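Local coordinates for protein (sliding clamp) (Enterobacteria phage RB69, PDB 1B77) that forms a three-subunit sliding clamp that probably encircles DNA and tethers the phage DNA polymerase to it for processive replication, at residues A[23-29]-A[42-48]; A[118-123]-A[189-194]; A[176-181]-A[223-228]. All coordinates share one frame; numbering follows the deposited sequence.

Interaction 1 (A[23-29]-A[42-48]); sequences LSQGKFI and ANISDEI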
loop_
_atom_site.group_PDB
_atom_site.type_symbol
_atom_site.label_atom_id
_atom_site.label_comp_id
_atom_site.label_asym_id
_atom_site.label_seq_id
_atom_site.Cartn_x
_atom_site.Cartn_y
_atom_site.Cartn_z
ATOM N N LEU A 23 -23.973 13.791 -16.577
ATOM C CA LEU A 23 -23.617 15.198 -16.434
ATOM C C LEU A 23 -24.545 15.982 -17.353
ATOM O O LEU A 23 -24.758 15.588 -18.500
ATOM C CB LEU A 23 -22.164 15.440 -16.839
ATOM C CG LEU A 23 -21.080 14.757 -16.010
ATOM C CD1 LEU A 23 -19.727 14.991 -16.668
ATOM C CD2 LEU A 23 -21.096 15.292 -14.588
ATOM N N SER A 24 -25.100 17.076 -16.835
ATOM C CA SER A 24 -26.015 17.930 -17.594
ATOM C C SER A 24 -25.461 19.346 -17.672
ATOM O O SER A 24 -24.816 19.829 -16.737
ATOM C CB SER A 24 -27.398 17.975 -16.925
ATOM O OG SER A 24 -27.988 16.685 -16.866
ATOM N N GLN A 25 -25.719 20.011 -18.790
ATOM C CA GLN A 25 -25.236 21.371 -18.980
ATOM C C GLN A 25 -25.636 22.271 -17.806
ATOM O O GLN A 25 -26.757 22.190 -17.304
ATOM C CB GLN A 25 -25.773 21.919 -20.303
ATOM C CG GLN A 25 -25.385 21.048 -21.491
ATOM C CD GLN A 25 -25.807 21.637 -22.820
ATOM O OE1 GLN A 25 -25.586 22.821 -23.077
ATOM N NE2 GLN A 25 -26.399 20.810 -23.682
ATOM N N GLY A 26 -24.701 23.111 -17.370
ATOM C CA GLY A 26 -24.941 24.007 -16.255
ATOM C C GLY A 26 -23.783 23.929 -15.286
ATOM O O GLY A 26 -22.777 23.295 -15.585
ATOM N N LYS A 27 -23.907 24.578 -14.130
ATOM C CA LYS A 27 -22.846 24.527 -13.129
ATOM C C LYS A 27 -23.336 23.714 -11.963
ATOM O O LYS A 27 -23.032 24.025 -10.817
ATOM C CB LYS A 27 -22.460 25.928 -12.647
ATOM C CG LYS A 27 -21.566 26.658 -13.635
ATOM C CD LYS A 27 -21.202 28.084 -13.205
ATOM C CE LYS A 27 -20.497 28.793 -14.351
ATOM N NZ LYS A 27 -19.709 30.000 -13.981
ATOM N N PHE A 28 -24.073 22.650 -12.271
ATOM C CA PHE A 28 -24.653 21.804 -11.246
ATOM C C PHE A 28 -24.479 20.297 -11.522
ATOM O O PHE A 28 -24.623 19.825 -12.654
ATOM C CB PHE A 28 -26.136 22.158 -11.131
ATOM C CG PHE A 28 -26.894 21.332 -10.138
ATOM C CD1 PHE A 28 -26.741 21.546 -8.774
ATOM C CD2 PHE A 28 -27.789 20.356 -10.571
ATOM C CE1 PHE A 28 -27.470 20.804 -7.853
ATOM C CE2 PHE A 28 -28.523 19.605 -9.661
ATOM C CZ PHE A 28 -28.363 19.831 -8.296
ATOM N N ILE A 29 -24.161 19.552 -10.468
ATOM C CA ILE A 29 -23.992 18.114 -10.578
ATOM C C ILE A 29 -24.750 17.400 -9.462
ATOM O O ILE A 29 -24.925 17.935 -8.358
ATOM C CB ILE A 29 -22.506 17.708 -10.505
ATOM C CG1 ILE A 29 -21.883 18.241 -9.218
ATOM C CG2 ILE A 29 -21.762 18.236 -11.724
ATOM C CD1 ILE A 29 -20.479 17.758 -8.971
ATOM N N ALA A 42 -24.264 19.325 -5.871
ATOM C CA ALA A 42 -23.358 20.424 -5.604
ATOM C C ALA A 42 -23.275 21.409 -6.750
ATOM O O ALA A 42 -23.410 21.035 -7.917
ATOM C CB ALA A 42 -21.966 19.876 -5.304
ATOM N N ASN A 43 -23.052 22.673 -6.398
ATOM C CA ASN A 43 -22.877 23.740 -7.375
ATOM C C ASN A 43 -21.377 23.777 -7.615
ATOM O O ASN A 43 -20.601 23.720 -6.667
ATOM C CB ASN A 43 -23.334 25.079 -6.797
ATOM C CG ASN A 43 -24.814 25.128 -6.552
ATOM O OD1 ASN A 43 -25.273 25.787 -5.616
ATOM N ND2 ASN A 43 -25.580 24.448 -7.393
ATOM N N ILE A 44 -20.972 23.859 -8.877
ATOM C CA ILE A 44 -19.555 23.883 -9.216
ATOM C C ILE A 44 -19.179 25.166 -9.949
ATOM O O ILE A 44 -20.051 25.895 -10.424
ATOM C CB ILE A 44 -19.173 22.657 -10.090
ATOM C CG1 ILE A 44 -20.100 22.565 -11.303
ATOM C CG2 ILE A 44 -19.254 21.387 -9.259
ATOM C CD1 ILE A 44 -19.796 21.400 -12.244
ATOM N N SER A 45 -17.881 25.438 -10.045
ATOM C CA SER A 45 -17.414 26.651 -10.709
ATOM C C SER A 45 -17.175 26.453 -12.202
ATOM O O SER A 45 -16.914 27.417 -12.928
ATOM C CB SER A 45 -16.132 27.157 -10.042
ATOM O OG SER A 45 -15.122 26.162 -10.073
ATOM N N ASP A 46 -17.260 25.206 -12.656
ATOM C CA ASP A 46 -17.061 24.886 -14.064
ATOM C C ASP A 46 -18.404 24.787 -14.769
ATOM O O ASP A 46 -19.412 24.417 -14.161
ATOM C CB ASP A 46 -16.310 23.561 -14.209
ATOM C CG ASP A 46 -14.920 23.616 -13.613
ATOM O OD1 ASP A 46 -14.145 24.499 -14.029
ATOM O OD2 ASP A 46 -14.601 22.784 -12.738
ATOM N N GLU A 47 -18.420 25.107 -16.057
ATOM C CA GLU A 47 -19.655 25.045 -16.818
ATOM C C GLU A 47 -19.690 23.808 -17.704
ATOM O O GLU A 47 -18.846 23.656 -18.580
ATOM C CB GLU A 47 -19.806 26.288 -17.692
ATOM C CG GLU A 47 -21.098 26.285 -18.496
ATOM C CD GLU A 47 -22.319 26.512 -17.635
ATOM O OE1 GLU A 47 -22.252 26.237 -16.412
ATOM O OE2 GLU A 47 -23.373 26.949 -18.164
ATOM N N ILE A 48 -20.653 22.921 -17.472
ATOM C CA ILE A 48 -20.780 21.725 -18.297
ATOM C C ILE A 48 -21.485 22.167 -19.581
ATOM O O ILE A 48 -22.605 22.683 -19.526
ATOM C CB ILE A 48 -21.620 20.656 -17.590
ATOM C CG1 ILE A 48 -20.919 20.230 -16.298
ATOM C CG2 ILE A 48 -21.854 19.484 -18.518
ATOM C CD1 ILE A 48 -21.701 19.237 -15.464
#
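Leu23 meets Ile48 first: its CB and CD2 both lie near Ile48 CD1, the two side chains crossing at about a right angle. One residue on, the Ser24 carbonyl rests against Ile48 CB, and the CA of Gln25 makes a CA-H...O contact of 3.0 Å with Ile48 O. The Gln25 amide NE2 bonds to Asp51. Gly26 forms an antiparallel hydrogen-bonded pair with Ile48; Gly26 N to Ile48 O measures 3.0 Å, and the return bond from Ile48 N is straighter. At the backbone angles of Gly26 a side chain would collide with the carbonyl before it, which suits the position to glycine. The chain bends at Lys27, whose O receives a nearly straight bond from Ile44 N (2.8 Å, 174° at the hydrogen), arriving from above the carbonyl plane. With CG anti to the backbone N (chi1 178°), the Phe28 ring leans toward 42-43, and Asn43 ND2 sits at its edge, 3.4 Å from Phe28 CD1. Ile29 closes the pairing through two backbone bonds with Ala42, while its CG2 touches Ile44 CD1 at 3.8 Å and Ile48 CD1 at 3.9 Å. This joins the hairpin of strands 28-32 and 38-44 to strand 47-48; helix 5-15 packs on Ile29 through Ile10, Leu11 and Phe14, and on Ile44 through Thr7.

Interaction 2 (A[118-123]-A[189-194]); sequences IKAEDL and IQPGNY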
loop_
_atom_site.group_PDB
_atom_site.type_symbol
_atom_site.label_atom_id
_atom_site.label_comp_id
_atom_site.label_asym_id
_atom_site.label_seq_id
_atom_site.Cartn_x
_atom_site.Cartn_y
_atom_site.Cartn_z
ATOM N N ILE A 118 -22.557 18.643 12.742
ATOM C CA ILE A 118 -21.391 17.857 13.113
ATOM C C ILE A 118 -20.144 18.535 12.542
ATOM O O ILE A 118 -20.122 18.935 11.378
ATOM C CB ILE A 118 -21.521 16.416 12.574
ATOM C CG1 ILE A 118 -20.330 15.571 13.019
ATOM C CG2 ILE A 118 -21.677 16.441 11.056
ATOM C CD1 ILE A 118 -20.565 14.077 12.881
ATOM N N LYS A 119 -19.122 18.682 13.379
ATOM C CA LYS A 119 -17.875 19.319 12.970
ATOM C C LYS A 119 -16.998 18.329 12.217
ATOM O O LYS A 119 -17.162 17.115 12.359
ATOM C CB LYS A 119 -17.122 19.838 14.199
ATOM C CG LYS A 119 -17.897 20.836 15.052
ATOM C CD LYS A 119 -17.094 21.233 16.282
ATOM C CE LYS A 119 -17.808 22.294 17.107
ATOM N NZ LYS A 119 -18.066 23.525 16.305
ATOM N N ALA A 120 -16.059 18.859 11.438
ATOM C CA ALA A 120 -15.138 18.055 10.638
ATOM C C ALA A 120 -14.405 16.934 11.387
ATOM O O ALA A 120 -14.379 15.799 10.917
ATOM C CB ALA A 120 -14.123 18.964 9.952
ATOM N N GLU A 121 -13.808 17.235 12.538
ATOM C CA GLU A 121 -13.086 16.199 13.287
ATOM C C GLU A 121 -14.039 15.151 13.856
ATOM O O GLU A 121 -13.757 13.948 13.821
ATOM C CB GLU A 121 -12.272 16.815 14.426
ATOM C CG GLU A 121 -11.300 17.900 13.993
ATOM C CD GLU A 121 -10.254 18.189 15.061
ATOM O OE1 GLU A 121 -10.587 18.059 16.268
ATOM O OE2 GLU A 121 -9.107 18.548 14.691
ATOM N N ASP A 122 -15.163 15.614 14.391
ATOM C CA ASP A 122 -16.164 14.715 14.944
ATOM C C ASP A 122 -16.623 13.737 13.855
ATOM O O ASP A 122 -16.683 12.532 14.088
ATOM C CB ASP A 122 -17.337 15.534 15.488
ATOM C CG ASP A 122 -16.928 16.412 16.663
ATOM O OD1 ASP A 122 -15.818 16.205 17.201
ATOM O OD2 ASP A 122 -17.716 17.299 17.061
ATOM N N LEU A 123 -16.931 14.254 12.667
ATOM C CA LEU A 123 -17.350 13.398 11.557
ATOM C C LEU A 123 -16.224 12.422 11.240
ATOM O O LEU A 123 -16.441 11.218 11.097
ATOM C CB LEU A 123 -17.655 14.227 10.308
ATOM C CG LEU A 123 -17.932 13.403 9.038
ATOM C CD1 LEU A 123 -19.169 12.535 9.244
ATOM C CD2 LEU A 123 -18.128 14.331 7.851
ATOM N N ILE A 189 -20.101 10.652 3.046
ATOM C CA ILE A 189 -19.889 12.088 3.193
ATOM C C ILE A 189 -18.407 12.454 3.217
ATOM O O ILE A 189 -17.662 11.954 4.055
ATOM C CB ILE A 189 -20.525 12.584 4.511
ATOM C CG1 ILE A 189 -22.045 12.491 4.425
ATOM C CG2 ILE A 189 -20.102 14.005 4.800
ATOM C CD1 ILE A 189 -22.569 11.091 4.465
ATOM N N GLN A 190 -17.980 13.337 2.320
ATOM C CA GLN A 190 -16.575 13.745 2.300
ATOM C C GLN A 190 -16.267 14.595 3.543
ATOM O O GLN A 190 -17.165 15.178 4.131
ATOM C CB GLN A 190 -16.261 14.540 1.021
ATOM C CG GLN A 190 -16.962 15.892 0.909
ATOM C CD GLN A 190 -16.474 16.706 -0.285
ATOM O OE1 GLN A 190 -16.739 17.899 -0.381
ATOM N NE2 GLN A 190 -15.770 16.061 -1.198
ATOM N N PRO A 191 -14.996 14.668 3.963
ATOM C CA PRO A 191 -14.662 15.468 5.150
ATOM C C PRO A 191 -15.110 16.933 5.124
ATOM O O PRO A 191 -15.053 17.592 4.095
ATOM C CB PRO A 191 -13.145 15.322 5.252
ATOM C CG PRO A 191 -12.729 15.025 3.846
ATOM C CD PRO A 191 -13.784 14.053 3.402
ATOM N N GLY A 192 -15.568 17.423 6.274
ATOM C CA GLY A 192 -16.029 18.802 6.377
ATOM C C GLY A 192 -17.019 19.028 7.512
ATOM O O GLY A 192 -17.348 18.097 8.255
ATOM N N ASN A 193 -17.480 20.273 7.649
ATOM C CA ASN A 193 -18.451 20.655 8.672
ATOM C C ASN A 193 -19.836 20.604 8.031
ATOM O O ASN A 193 -20.039 21.117 6.925
ATOM C CB ASN A 193 -18.181 22.077 9.164
ATOM C CG ASN A 193 -16.819 22.226 9.813
ATOM O OD1 ASN A 193 -16.542 21.628 10.850
ATOM N ND2 ASN A 193 -15.963 23.031 9.202
ATOM N N TYR A 194 -20.794 19.995 8.717
ATOM C CA TYR A 194 -22.123 19.884 8.153
ATOM C C TYR A 194 -23.275 20.301 9.046
ATOM O O TYR A 194 -23.258 20.084 10.253
ATOM C CB TYR A 194 -22.387 18.443 7.705
ATOM C CG TYR A 194 -21.483 17.958 6.604
ATOM C CD1 TYR A 194 -20.172 17.555 6.870
ATOM C CD2 TYR A 194 -21.927 17.941 5.285
ATOM C CE1 TYR A 194 -19.329 17.146 5.835
ATOM C CE2 TYR A 194 -21.093 17.538 4.249
ATOM C CZ TYR A 194 -19.801 17.145 4.529
ATOM O OH TYR A 194 -18.987 16.752 3.490
HETATM O O HOH W 1 -14.599 15.545 8.252
#
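Ile118 and Tyr194 face each other as an antiparallel hydrogen-bonded pair, tied by Ile118 N to Tyr194 O at 3.0 Å and by the almost straight bond from Tyr194 N to Ile118 O at 2.9 Å. Beyond this pair 118-123 turns into a helix, while 189-194 runs alongside as an irregular loop. Gly192, at backbone angles suited to glycine, offers its carbonyl O to the CA of Ala120 in a CA-H...O contact of 3.3 Å. A water adds a bridge between the same two residues, donating to Ala120 O and accepting from Gly192 N.

Asn193 supplies the polar side-chain contact. Its OD1 takes the N-H of Ala120 at 2.9 Å, the donor lying 44° out of the carbonyl plane, well off a lone pair. The bond holds an amide of the first helical turn, just after Lys119 at the N-cap position. Leu123, one turn into the helix, has its CG anti to the backbone N (chi1 173°), and CD2 reaches the loop. That methyl lies 3.6 Å from Ile189 CG2 and 3.7 Å from Tyr194 CE1, meeting the ring obliquely. Ile118 CG2 rests against Tyr194 CB at 4.0 Å.

The contact thus fastens the start of helix 120-132 to the loop leading into strand 194-201, where strand 114-118 ends at the sheet edge. Asp122 packs on Arg87 of the second subunit, so the helix start lies beside that neighbour. Ile189 and Tyr194 also pack on Tyr216 of strand 215-219, and Ile118 on Leu167 of strand 165-171.

Interaction 3 (A[176-181]-A[223-228]); sequences NNFNFV and DSTHDF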
loop_
_atom_site.group_PDB
_atom_site.type_symbol
_atom_site.label_atom_id
_atom_site.label_comp_id
_atom_site.label_asym_id
_atom_site.label_seq_id
_atom_site.Cartn_x
_atom_site.Cartn_y
_atom_site.Cartn_z
ATOM N N ASN A 176 -40.221 17.515 21.118
ATOM C CA ASN A 176 -40.297 16.178 20.525
ATOM C C ASN A 176 -39.211 15.186 20.936
ATOM O O ASN A 176 -38.200 15.565 21.541
ATOM C CB ASN A 176 -40.303 16.305 19.005
ATOM C CG ASN A 176 -41.558 16.952 18.483
ATOM O OD1 ASN A 176 -42.594 16.294 18.365
ATOM N ND2 ASN A 176 -41.490 18.245 18.189
ATOM N N ASN A 177 -39.443 13.912 20.610
ATOM C CA ASN A 177 -38.519 12.797 20.887
ATOM C C ASN A 177 -38.270 12.076 19.560
ATOM O O ASN A 177 -39.134 12.078 18.684
ATOM C CB ASN A 177 -39.143 11.820 21.891
ATOM C CG ASN A 177 -39.472 12.486 23.206
ATOM O OD1 ASN A 177 -38.582 12.798 24.000
ATOM N ND2 ASN A 177 -40.762 12.719 23.443
ATOM N N PHE A 178 -37.107 11.455 19.408
ATOM C CA PHE A 178 -36.798 10.777 18.156
ATOM C C PHE A 178 -35.543 9.923 18.237
ATOM O O PHE A 178 -34.651 10.174 19.046
ATOM C CB PHE A 178 -36.640 11.818 17.040
ATOM C CG PHE A 178 -35.692 12.937 17.389
ATOM C CD1 PHE A 178 -34.314 12.743 17.328
ATOM C CD2 PHE A 178 -36.175 14.165 17.835
ATOM C CE1 PHE A 178 -33.431 13.756 17.708
ATOM C CE2 PHE A 178 -35.302 15.182 18.216
ATOM C CZ PHE A 178 -33.927 14.976 18.153
ATOM N N ASN A 179 -35.498 8.903 17.389
ATOM C CA ASN A 179 -34.365 7.992 17.298
ATOM C C ASN A 179 -34.238 7.622 15.822
ATOM O O ASN A 179 -34.739 6.577 15.382
ATOM C CB ASN A 179 -34.605 6.741 18.145
ATOM C CG ASN A 179 -33.372 5.861 18.248
ATOM O OD1 ASN A 179 -33.159 4.964 17.432
ATOM N ND2 ASN A 179 -32.540 6.131 19.246
ATOM N N PHE A 180 -33.595 8.506 15.059
ATOM C CA PHE A 180 -33.413 8.296 13.627
ATOM C C PHE A 180 -32.241 7.361 13.371
ATOM O O PHE A 180 -31.115 7.633 13.787
ATOM C CB PHE A 180 -33.184 9.632 12.906
ATOM C CG PHE A 180 -34.324 10.606 13.045
ATOM C CD1 PHE A 180 -35.508 10.427 12.331
ATOM C CD2 PHE A 180 -34.213 11.711 13.884
ATOM C CE1 PHE A 180 -36.564 11.343 12.452
ATOM C CE2 PHE A 180 -35.263 12.626 14.007
ATOM C CZ PHE A 180 -36.436 12.440 13.290
ATOM N N VAL A 181 -32.519 6.264 12.675
ATOM C CA VAL A 181 -31.514 5.253 12.371
ATOM C C VAL A 181 -30.944 5.358 10.957
ATOM O O VAL A 181 -31.690 5.430 9.975
ATOM C CB VAL A 181 -32.105 3.843 12.556
ATOM C CG1 VAL A 181 -31.035 2.786 12.314
ATOM C CG2 VAL A 181 -32.694 3.721 13.940
ATOM N N ASP A 223 -36.683 1.104 11.264
ATOM C CA ASP A 223 -36.739 1.027 12.717
ATOM C C ASP A 223 -36.579 2.392 13.379
ATOM O O ASP A 223 -36.440 2.495 14.601
ATOM C CB ASP A 223 -35.691 0.043 13.245
ATOM C CG ASP A 223 -34.346 0.195 12.566
ATOM O OD1 ASP A 223 -34.297 0.176 11.311
ATOM O OD2 ASP A 223 -33.337 0.320 13.287
ATOM N N SER A 224 -36.600 3.445 12.569
ATOM C CA SER A 224 -36.502 4.798 13.097
ATOM C C SER A 224 -37.845 5.090 13.763
ATOM O O SER A 224 -38.864 4.499 13.400
ATOM C CB SER A 224 -36.279 5.811 11.966
ATOM O OG SER A 224 -35.085 5.560 11.249
ATOM N N THR A 225 -37.844 5.993 14.735
ATOM C CA THR A 225 -39.067 6.384 15.428
ATOM C C THR A 225 -38.969 7.859 15.798
ATOM O O THR A 225 -37.891 8.341 16.140
ATOM C CB THR A 225 -39.286 5.568 16.727
ATOM O OG1 THR A 225 -38.132 5.689 17.569
ATOM C CG2 THR A 225 -39.533 4.099 16.408
ATOM N N HIS A 226 -40.090 8.572 15.713
ATOM C CA HIS A 226 -40.122 9.990 16.057
ATOM C C HIS A 226 -41.508 10.419 16.538
ATOM O O HIS A 226 -42.495 9.715 16.321
ATOM C CB HIS A 226 -39.731 10.844 14.853
ATOM C CG HIS A 226 -40.708 10.776 13.727
ATOM N ND1 HIS A 226 -40.763 9.711 12.849
ATOM C CD2 HIS A 226 -41.684 11.628 13.344
ATOM C CE1 HIS A 226 -41.731 9.917 11.973
ATOM N NE2 HIS A 226 -42.305 11.070 12.249
ATOM N N ASP A 227 -41.562 11.588 17.173
ATOM C CA ASP A 227 -42.802 12.152 17.705
ATOM C C ASP A 227 -43.482 13.096 16.720
ATOM O O ASP A 227 -44.695 13.286 16.782
ATOM C CB ASP A 227 -42.518 12.940 18.988
ATOM C CG ASP A 227 -42.140 12.052 20.154
ATOM O OD1 ASP A 227 -41.364 11.090 19.958
ATOM O OD2 ASP A 227 -42.608 12.326 21.280
ATOM N N PHE A 228 -42.702 13.697 15.824
ATOM C CA PHE A 228 -43.239 14.652 14.854
ATOM C C PHE A 228 -44.380 14.087 14.023
ATOM O O PHE A 228 -44.687 12.883 14.171
ATOM C CB PHE A 228 -42.134 15.144 13.914
ATOM C CG PHE A 228 -40.848 15.478 14.613
ATOM C CD1 PHE A 228 -39.968 14.471 14.989
ATOM C CD2 PHE A 228 -40.532 16.795 14.925
ATOM C CE1 PHE A 228 -38.796 14.769 15.670
ATOM C CE2 PHE A 228 -39.366 17.099 15.604
ATOM C CZ PHE A 228 -38.496 16.085 15.978
ATOM O OXT PHE A 228 -44.950 14.865 13.225
HETATM O O HOH W 2 -35.693 3.078 16.942
#
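Asn179 and Thr225 form an antiparallel hydrogen-bonded pair, with Phe178 and His226 the adjoining non-hydrogen-bonded one, in segments running 155° apart from end to end; Asn179 N to Thr225 O is the shorter bond at 2.8 Å, and Thr225 N reaches Asn179 O from well above the carbonyl plane at 3.2 Å.

The C-terminal residue closes one end. Asn176 lies over a face of the Phe228 ring, its CB 3.8 Å from the ring centroid in a CH-pi contact, and its amide stacks on the ring with the planes 23° apart. Phe178 meets the same ring near its edge, CD2 3.5 Å from Phe228 CE1, and Phe180 CZ comes up obliquely. Next to them Asn177 O accepts from Asp227 N, and Asn177 ND2 donates to Asp227 OD2 at 2.9 Å: the acceptor lies in the amide plane, whereas the N-H arrives well out of the carboxylate plane. The other carboxylate oxygen, OD1, comes near Asn177 O without a bond. Asn177 OD1 is taken by Asn142, which helps fix the amide's rotation.

At the other end Ser224 OG, set beside its own backbone N (chi1 -60°), faces Val181 N and receives its N-H at 3.0 Å. The hydroxyl is also bonded to Glu221 O, and Val181 has a backbone bond with Glu221. Water joins Asn179 OD1 to Asp223 O.

In the sheet, 225-226 is an outermost strand beside 178-183, whose other neighbour is 137-143. Phe178 and Phe228 both pack on Val114 of strand 114-118, while Ser224 and His226 touch Val205 of strand 204-210, so this edge rests against the neighbouring sheet.

How the interactions relate
Along the chain, interaction 1 is complete before the others begin, whereas interactions 2 and 3 interleave, their segments alternating. Interaction 1 falls in the N-terminal half of the clamp subunit and interaction 2 in the C-terminal half, their centres about 24 Å apart and nearest atoms about 7 Å apart. One six-stranded antiparallel sheet links them: strands 28-32 and 38-44 of interaction 1 lie at one side, and strands 114-118 and 194-201, which border interaction 2, at the other. Interaction 3 closes the edge of the separate five-stranded sheet, its centre about 23 Å from that of interaction 2 and 36 Å from that of interaction 1. The six-stranded sheet thus spans both halves, consistent with the continuous interdomain sheet of sliding clamps.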